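Long-range contact in coenzyme f420-dependent n5,n10-methylenetetrahydromethanopterin reductase (Methanopyrus kandleri, PDB 1EZW), which catalyses the reversible, coenzyme F420-dependent reduction of methylenetetrahydromethanopterin to methyltetrahydromethanopterin on the methanogenic route from carbon dioxide: residues C37-N42 and P97-T102. Residues are numbered along the deposited sequence; the frame is centred on the assembly and turned at random. Where two conformers were deposited one is given.
Sequences CDHYNN and PGDKAT
One face of the His39 imidazole, in the conformer described, receives the hydroxyl oxygen of Thr102, OG1 lying 3.4 Å above the ring plane, over its centre. Beside it the Asp99 carboxylate meets the same ring obliquely, its plane turned 24° from that of the imidazole, with OD2 3.3 Å from His39 NE2 in this conformer. The threonine methyl serves a second ring: Thr102 CG2 approaches the edge of Tyr40 near the ring plane, 3.6 Å from CD2. With CG2 anti to the backbone N and OG1 beside it (chi1 -52°), Thr102 turns its methyl to the tyrosine and sets its hydroxyl over the imidazole, where it donates to Asp99. Asp99 OD1 accepts two bonds, from Thr102 OG1 at 2.5 Å through the syn lone pair and from Thr102 N at 3.0 Å, the latter reaching it from above the carboxylate plane. With an alanine here, both the N-H and the hydroxyl of Thr102 would probably lose their shared acceptor, leaving the first turn uncapped. A water within reach of Asp99 OD2 and Asp38 O may bridge the segments. The Tyr40 OH bonds across the subunit interface to Asp160 O of the second subunit. The arrangement joins the loop after strand 33-36 to the start of helix 100-106, which follows strand 93-95, at the C-terminal ends of TIM-barrel strands, with Asp99 as the helix N-cap.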
ATOM      1  N   CYS A  37     -20.084   0.056  -4.030  0.60 20.37           N
ATOM      2  CA  CYS A  37     -21.011  -0.518  -5.006  0.60 22.11           C
ATOM      3  C   CYS A  37     -20.307  -1.341  -6.073  0.60 21.50           C
ATOM      4  O   CYS A  37     -19.125  -1.136  -6.360  0.60 21.27           O
ATOM      5  CB  CYS A  37     -21.794   0.603  -5.665  0.60 25.64           C
ATOM      6  SG  CYS A  37     -22.406   1.711  -4.425  0.60 32.60           S
ATOM      7  N   ASP A  38     -21.043  -2.291  -6.644  1.00 19.26           N
ATOM      8  CA  ASP A  38     -20.491  -3.169  -7.671  1.00 18.32           C
ATOM      9  C   ASP A  38     -21.211  -3.010  -8.995  1.00 18.00           C
ATOM     10  O   ASP A  38     -22.228  -3.687  -9.226  1.00 19.01           O
ATOM     11  CB  ASP A  38     -20.568  -4.645  -7.169  1.00 17.03           C
ATOM     12  CG  ASP A  38     -20.241  -5.661  -8.256  1.00 16.96           C
ATOM     13  OD1 ASP A  38     -19.371  -5.333  -9.078  1.00 16.97           O
ATOM     14  OD2 ASP A  38     -20.846  -6.758  -8.267  1.00 16.55           O
ATOM     15  N   HIS A  39     -20.729  -2.101  -9.853  0.70 18.38           N
ATOM     16  CA  HIS A  39     -21.338  -1.863 -11.185  0.70 17.96           C
ATOM     17  C   HIS A  39     -20.198  -1.880 -12.198  0.70 16.97           C
ATOM     18  O   HIS A  39     -19.214  -1.166 -11.995  0.70 15.64           O
ATOM     19  CB  HIS A  39     -22.035  -0.490 -11.239  0.70 21.15           C
ATOM     20  CG  HIS A  39     -23.303  -0.424 -10.443  0.70 22.70           C
ATOM     21  ND1 HIS A  39     -24.044   0.732 -10.311  0.70 24.48           N
ATOM     22  CD2 HIS A  39     -23.970  -1.382  -9.754  0.70 24.24           C
ATOM     23  CE1 HIS A  39     -25.110   0.483  -9.571  0.70 24.58           C
ATOM     24  NE2 HIS A  39     -25.087  -0.792  -9.218  0.70 25.44           N
ATOM     25  N   TYR A  40     -20.353  -2.646 -13.292  1.00 16.55           N
ATOM     26  CA  TYR A  40     -19.291  -2.797 -14.285  1.00 17.03           C
ATOM     27  C   TYR A  40     -18.802  -1.464 -14.846  1.00 16.23           C
ATOM     28  O   TYR A  40     -17.647  -1.354 -15.288  1.00 16.38           O
ATOM     29  CB  TYR A  40     -19.783  -3.690 -15.458  1.00 17.50           C
ATOM     30  CG  TYR A  40     -20.602  -2.881 -16.439  1.00 19.01           C
ATOM     31  CD1 TYR A  40     -19.970  -2.161 -17.464  1.00 16.63           C
ATOM     32  CD2 TYR A  40     -21.967  -2.619 -16.181  1.00 17.78           C
ATOM     33  CE1 TYR A  40     -20.640  -1.176 -18.188  1.00 18.26           C
ATOM     34  CE2 TYR A  40     -22.656  -1.625 -16.913  1.00 18.78           C
ATOM     35  CZ  TYR A  40     -21.991  -0.907 -17.889  1.00 19.02           C
ATOM     36  OH  TYR A  40     -22.617   0.163 -18.506  1.00 20.54           O
ATOM     37  N   ASN A  41     -19.662  -0.437 -14.838  1.00 16.20           N
ATOM     38  CA  ASN A  41     -19.247   0.817 -15.448  1.00 17.20           C
ATOM     39  C   ASN A  41     -18.269   1.626 -14.620  1.00 16.94           C
ATOM     40  O   ASN A  41     -17.655   2.556 -15.110  1.00 15.77           O
ATOM     41  CB  ASN A  41     -20.469   1.698 -15.795  1.00 18.05           C
ATOM     42  CG  ASN A  41     -21.404   1.894 -14.624  1.00 20.28           C
ATOM     43  OD1 ASN A  41     -21.877   0.941 -14.034  1.00 21.79           O
ATOM     44  ND2 ASN A  41     -21.699   3.138 -14.310  1.00 25.69           N
ATOM     45  N   ASN A  42     -18.118   1.251 -13.360  1.00 15.89           N
ATOM     46  CA  ASN A  42     -17.225   1.991 -12.466  1.00 16.02           C
ATOM     47  C   ASN A  42     -15.997   1.157 -12.186  1.00 16.07           C
ATOM     48  O   ASN A  42     -15.854   0.073 -12.758  1.00 15.54           O
ATOM     49  CB  ASN A  42     -17.970   2.288 -11.171  1.00 17.21           C
ATOM     50  CG  ASN A  42     -19.113   3.272 -11.407  1.00 19.72           C
ATOM     51  OD1 ASN A  42     -18.936   4.236 -12.131  1.00 20.41           O
ATOM     52  ND2 ASN A  42     -20.253   3.038 -10.794  1.00 22.24           N
ATOM     53  N   PRO A  97     -29.904  -8.739  -5.613  1.00 20.86           N
ATOM     54  CA  PRO A  97     -30.334  -9.387  -6.855  1.00 21.63           C
ATOM     55  C   PRO A  97     -29.924  -8.754  -8.157  1.00 23.31           C
ATOM     56  O   PRO A  97     -30.425  -9.142  -9.214  1.00 25.09           O
ATOM     57  CB  PRO A  97     -31.849  -9.371  -6.697  1.00 22.70           C
ATOM     58  CG  PRO A  97     -32.062  -7.950  -6.202  1.00 22.97           C
ATOM     59  CD  PRO A  97     -30.935  -7.804  -5.111  1.00 21.10           C
ATOM     60  N   GLY A  98     -29.002  -7.796  -8.116  1.00 23.38           N
ATOM     61  CA  GLY A  98     -28.651  -7.087  -9.334  1.00 23.98           C
ATOM     62  C   GLY A  98     -29.509  -5.817  -9.335  1.00 25.72           C
ATOM     63  O   GLY A  98     -30.230  -5.566  -8.373  1.00 27.23           O
ATOM     64  N   ASP A  99     -29.438  -5.001 -10.384  1.00 26.65           N
ATOM     65  CA  ASP A  99     -30.245  -3.789 -10.448  1.00 27.42           C
ATOM     66  C   ASP A  99     -30.606  -3.581 -11.894  1.00 27.47           C
ATOM     67  O   ASP A  99     -29.827  -3.877 -12.792  1.00 25.85           O
ATOM     68  CB  ASP A  99     -29.510  -2.565  -9.844  1.00 26.71           C
ATOM     69  CG  ASP A  99     -28.220  -2.227 -10.572  1.00 27.76           C
ATOM     70  OD1 ASP A  99     -28.211  -1.241 -11.334  1.00 27.16           O
ATOM     71  OD2 ASP A  99     -27.224  -2.978 -10.398  1.00 30.03           O
ATOM     72  N   LYS A 100     -31.829  -3.105 -12.121  1.00 27.25           N
ATOM     73  CA  LYS A 100     -32.316  -2.913 -13.462  1.00 27.22           C
ATOM     74  C   LYS A 100     -31.478  -2.034 -14.392  1.00 26.42           C
ATOM     75  O   LYS A 100     -31.146  -2.457 -15.512  1.00 26.64           O
ATOM     76  CB  LYS A 100     -33.760  -2.354 -13.424  1.00 28.99           C
ATOM     77  CG  LYS A 100     -34.333  -2.160 -14.811  1.00 30.87           C
ATOM     78  CD  LYS A 100     -35.732  -1.507 -14.777  1.00 33.55           C
ATOM     79  CE  LYS A 100     -36.212  -1.154 -16.176  1.00 34.12           C
ATOM     80  NZ  LYS A 100     -36.157  -2.297 -17.155  1.00 35.54           N
ATOM     81  N   ALA A 101     -31.122  -0.836 -13.940  1.00 25.37           N
ATOM     82  CA  ALA A 101     -30.395   0.084 -14.810  1.00 26.37           C
ATOM     83  C   ALA A 101     -29.097  -0.539 -15.283  1.00 24.80           C
ATOM     84  O   ALA A 101     -28.761  -0.478 -16.472  1.00 25.96           O
ATOM     85  CB  ALA A 101     -30.131   1.416 -14.083  1.00 26.67           C
ATOM     86  N   THR A 102     -28.386  -1.167 -14.354  1.00 23.91           N
ATOM     87  CA  THR A 102     -27.103  -1.775 -14.724  1.00 22.95           C
ATOM     88  C   THR A 102     -27.259  -3.053 -15.543  1.00 21.24           C
ATOM     89  O   THR A 102     -26.559  -3.226 -16.548  1.00 21.10           O
ATOM     90  CB  THR A 102     -26.237  -2.047 -13.467  1.00 24.47           C
ATOM     91  OG1 THR A 102     -26.151  -0.838 -12.696  1.00 25.45           O
ATOM     92  CG2 THR A 102     -24.798  -2.451 -13.888  1.00 24.52           C
TER
HETATM   93  O   HOH W   1     -24.473  -4.494 -11.242  1.00 27.69           O